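Local coordinates for binding domain (Hc) of Paraclostridial Mosquitocidal Protein 1 (Paraclostridium bifermentans, PDB 6HOX) that forms the receptor-binding part of a botulinum-like neurotoxin that targets Anopheles mosquitoes, and probably directs the toxin to host nerve cells, at residues 261-266 with 435-440. Numbering follows the deposited sequence.
Sequences KSYYMI and WYFVSE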
loop_
_atom_site.group_PDB
_atom_site.type_symbol
_atom_site.label_atom_id
_atom_site.label_comp_id
_atom_site.label_asym_id
_atom_site.label_seq_id
_atom_site.Cartn_x
_atom_site.Cartn_y
_atom_site.Cartn_z
ATOM N N LYS A 261 -18.424 1.005 4.474
ATOM C CA LYS A 261 -17.537 2.112 4.178
ATOM C C LYS A 261 -17.563 2.404 2.676
ATOM O O LYS A 261 -17.392 1.474 1.854
ATOM C CB LYS A 261 -16.127 1.772 4.643
ATOM C CG LYS A 261 -15.048 2.779 4.272
ATOM C CD LYS A 261 -13.693 2.350 4.782
ATOM C CE LYS A 261 -12.591 3.279 4.343
ATOM N NZ LYS A 261 -11.426 3.182 5.244
ATOM N N SER A 262 -17.793 3.683 2.329
ATOM C CA SER A 262 -17.915 4.108 0.926
ATOM C C SER A 262 -16.585 3.917 0.195
ATOM O O SER A 262 -15.552 4.429 0.623
ATOM C CB SER A 262 -18.382 5.531 0.783
ATOM O OG SER A 262 -19.784 5.578 0.914
ATOM N N TYR A 263 -16.658 3.211 -0.932
ATOM C CA TYR A 263 -15.493 2.881 -1.725
ATOM C C TYR A 263 -15.782 3.158 -3.201
ATOM O O TYR A 263 -16.911 3.061 -3.650
ATOM C CB TYR A 263 -15.121 1.398 -1.612
ATOM C CG TYR A 263 -14.467 0.944 -0.332
ATOM C CD1 TYR A 263 -13.320 1.553 0.163
ATOM C CD2 TYR A 263 -14.956 -0.160 0.346
ATOM C CE1 TYR A 263 -12.702 1.091 1.317
ATOM C CE2 TYR A 263 -14.372 -0.612 1.522
ATOM C CZ TYR A 263 -13.226 0.001 1.999
ATOM O OH TYR A 263 -12.656 -0.454 3.150
ATOM N N TYR A 264 -14.719 3.467 -3.944
ATOM C CA TYR A 264 -14.696 3.281 -5.376
ATOM C C TYR A 264 -14.196 1.870 -5.654
ATOM O O TYR A 264 -13.221 1.409 -5.050
ATOM C CB TYR A 264 -13.808 4.325 -6.063
ATOM C CG TYR A 264 -14.175 5.742 -5.708
ATOM C CD1 TYR A 264 -15.236 6.387 -6.321
ATOM C CD2 TYR A 264 -13.474 6.432 -4.735
ATOM C CE1 TYR A 264 -15.580 7.685 -5.979
ATOM C CE2 TYR A 264 -13.809 7.731 -4.378
ATOM C CZ TYR A 264 -14.874 8.357 -4.994
ATOM O OH TYR A 264 -15.193 9.643 -4.644
ATOM N N MET A 265 -14.859 1.203 -6.591
ATOM C CA MET A 265 -14.552 -0.155 -6.917
ATOM C C MET A 265 -13.940 -0.158 -8.312
ATOM O O MET A 265 -14.541 0.400 -9.240
ATOM C CB MET A 265 -15.817 -1.018 -6.862
ATOM C CG MET A 265 -15.588 -2.468 -7.172
ATOM S SD MET A 265 -17.121 -3.376 -7.003
ATOM C CE MET A 265 -16.509 -5.039 -7.253
ATOM N N ILE A 266 -12.744 -0.761 -8.414
ATOM C CA ILE A 266 -11.873 -0.699 -9.582
ATOM C C ILE A 266 -11.406 -2.104 -9.975
ATOM O O ILE A 266 -11.051 -2.933 -9.137
ATOM C CB ILE A 266 -10.669 0.212 -9.281
ATOM C CG1 ILE A 266 -11.119 1.660 -9.081
ATOM C CG2 ILE A 266 -9.606 0.071 -10.359
ATOM C CD1 ILE A 266 -10.062 2.562 -8.487
ATOM N N TRP A 435 -9.948 -7.219 -8.037
ATOM C CA TRP A 435 -10.745 -6.067 -7.725
ATOM C C TRP A 435 -10.129 -5.316 -6.544
ATOM O O TRP A 435 -9.679 -5.942 -5.582
ATOM C CB TRP A 435 -12.173 -6.512 -7.409
ATOM C CG TRP A 435 -12.885 -7.028 -8.622
ATOM C CD1 TRP A 435 -12.994 -8.325 -9.017
ATOM C CD2 TRP A 435 -13.530 -6.242 -9.639
ATOM N NE1 TRP A 435 -13.698 -8.405 -10.188
ATOM C CE2 TRP A 435 -14.033 -7.146 -10.601
ATOM C CE3 TRP A 435 -13.734 -4.867 -9.833
ATOM C CZ2 TRP A 435 -14.741 -6.722 -11.726
ATOM C CZ3 TRP A 435 -14.441 -4.449 -10.942
ATOM C CH2 TRP A 435 -14.928 -5.364 -11.881
ATOM N N TYR A 436 -10.138 -3.981 -6.647
ATOM C CA TYR A 436 -9.702 -3.083 -5.602
ATOM C C TYR A 436 -10.877 -2.256 -5.082
ATOM O O TYR A 436 -11.786 -1.856 -5.845
ATOM C CB TYR A 436 -8.658 -2.080 -6.101
ATOM C CG TYR A 436 -7.329 -2.628 -6.534
ATOM C CD1 TYR A 436 -6.328 -2.942 -5.625
ATOM C CD2 TYR A 436 -7.023 -2.721 -7.880
ATOM C CE1 TYR A 436 -5.073 -3.365 -6.039
ATOM C CE2 TYR A 436 -5.790 -3.187 -8.306
ATOM C CZ TYR A 436 -4.806 -3.501 -7.387
ATOM O OH TYR A 436 -3.593 -3.947 -7.846
ATOM N N PHE A 437 -10.800 -1.918 -3.790
ATOM C CA PHE A 437 -11.664 -0.934 -3.180
ATOM C C PHE A 437 -10.810 0.245 -2.686
ATOM O O PHE A 437 -9.865 0.044 -1.932
ATOM C CB PHE A 437 -12.467 -1.597 -2.062
ATOM C CG PHE A 437 -13.418 -2.653 -2.547
ATOM C CD1 PHE A 437 -14.665 -2.309 -3.038
ATOM C CD2 PHE A 437 -13.042 -3.992 -2.568
ATOM C CE1 PHE A 437 -15.528 -3.292 -3.514
ATOM C CE2 PHE A 437 -13.912 -4.972 -3.026
ATOM C CZ PHE A 437 -15.161 -4.622 -3.483
ATOM N N VAL A 438 -11.168 1.467 -3.114
ATOM C CA VAL A 438 -10.431 2.702 -2.824
ATOM C C VAL A 438 -11.341 3.670 -2.063
ATOM O O VAL A 438 -12.448 3.934 -2.503
ATOM C CB VAL A 438 -9.951 3.414 -4.108
ATOM C CG1 VAL A 438 -8.968 4.533 -3.778
ATOM C CG2 VAL A 438 -9.336 2.472 -5.118
ATOM N N SER A 439 -10.794 4.281 -1.013
ATOM C CA SER A 439 -11.384 5.366 -0.240
ATOM C C SER A 439 -10.531 6.619 -0.468
ATOM O O SER A 439 -9.317 6.509 -0.701
ATOM C CB SER A 439 -11.428 5.006 1.229
ATOM O OG SER A 439 -10.167 4.457 1.648
ATOM N N GLU A 440 -11.165 7.798 -0.437
ATOM C CA GLU A 440 -10.467 9.072 -0.555
ATOM C C GLU A 440 -9.474 9.214 0.606
ATOM O O GLU A 440 -9.781 8.875 1.739
ATOM C CB GLU A 440 -11.497 10.205 -0.579
ATOM C CG GLU A 440 -10.899 11.577 -0.818
ATOM C CD GLU A 440 -11.816 12.575 -1.517
ATOM O OE1 GLU A 440 -13.000 12.223 -1.780
ATOM O OE2 GLU A 440 -11.339 13.706 -1.808
HETATM O O HOH W 1 -9.610 5.170 4.416
#
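Met265 reaches between two aromatic side chains of the facing strand, in the buried part of the contact. Its chain runs fully extended, with CG opposite the backbone N (chi1 -179°), which carries the thioether alongside Phe437, Met265 SD lying 3.8 Å from Phe437 CE1, and on to Trp435. There Met265 CE makes an off-centre CH-pi contact with the six-membered ring, 3.8 Å from Trp435 CE3, while SD makes oblique Met-aromatic contacts with both Trp435 and Phe437. Leu396 and Val317 add to this apolar cluster.

Next along the same side, the Tyr263 ring is sandwiched: Phe437 CB makes a CH-pi contact on one face, 3.7 Å from Tyr263 CG, and Lys261 CG lies on the opposite face, both toward the rim of the ring. The two aromatic rings themselves meet obliquely. Tyr263 OH is hydrogen-bonded to the backbone N of Glu258.

The tight spot is on the other face of the sheet, where Ile266 CD1 comes to 3.4 Å from Val438 CG2, a close carbon-carbon approach. Between the faces, strands 263-266 and 435-438 run antiparallel, with Tyr264-Val438 and Ile266-Tyr436 as hydrogen-bonded pairs; Tyr436 N reaches Ile266 O at 2.9 Å and almost straight (177°).

Beyond Val438 the contact loosens. The extended Lys261 chain brings CE within 3.7 Å of Ser439 CB, but their polar ends are joined through a water, 2.8 Å from Lys261 NZ and 2.9 Å from Ser439 OG. Glu440 is exposed and turns to a salt bridge with Lys310.

The pairing thus ties the end of the C-terminal receptor-binding region, a member of the trefoil clan, to a strand near its beginning. Backbone hydrogen bonds fix the register, apolar and sulfur-aromatic contacts fill the buried part, while the bridging water and the charged ends of Lys261 and Glu440 lie at the more exposed end.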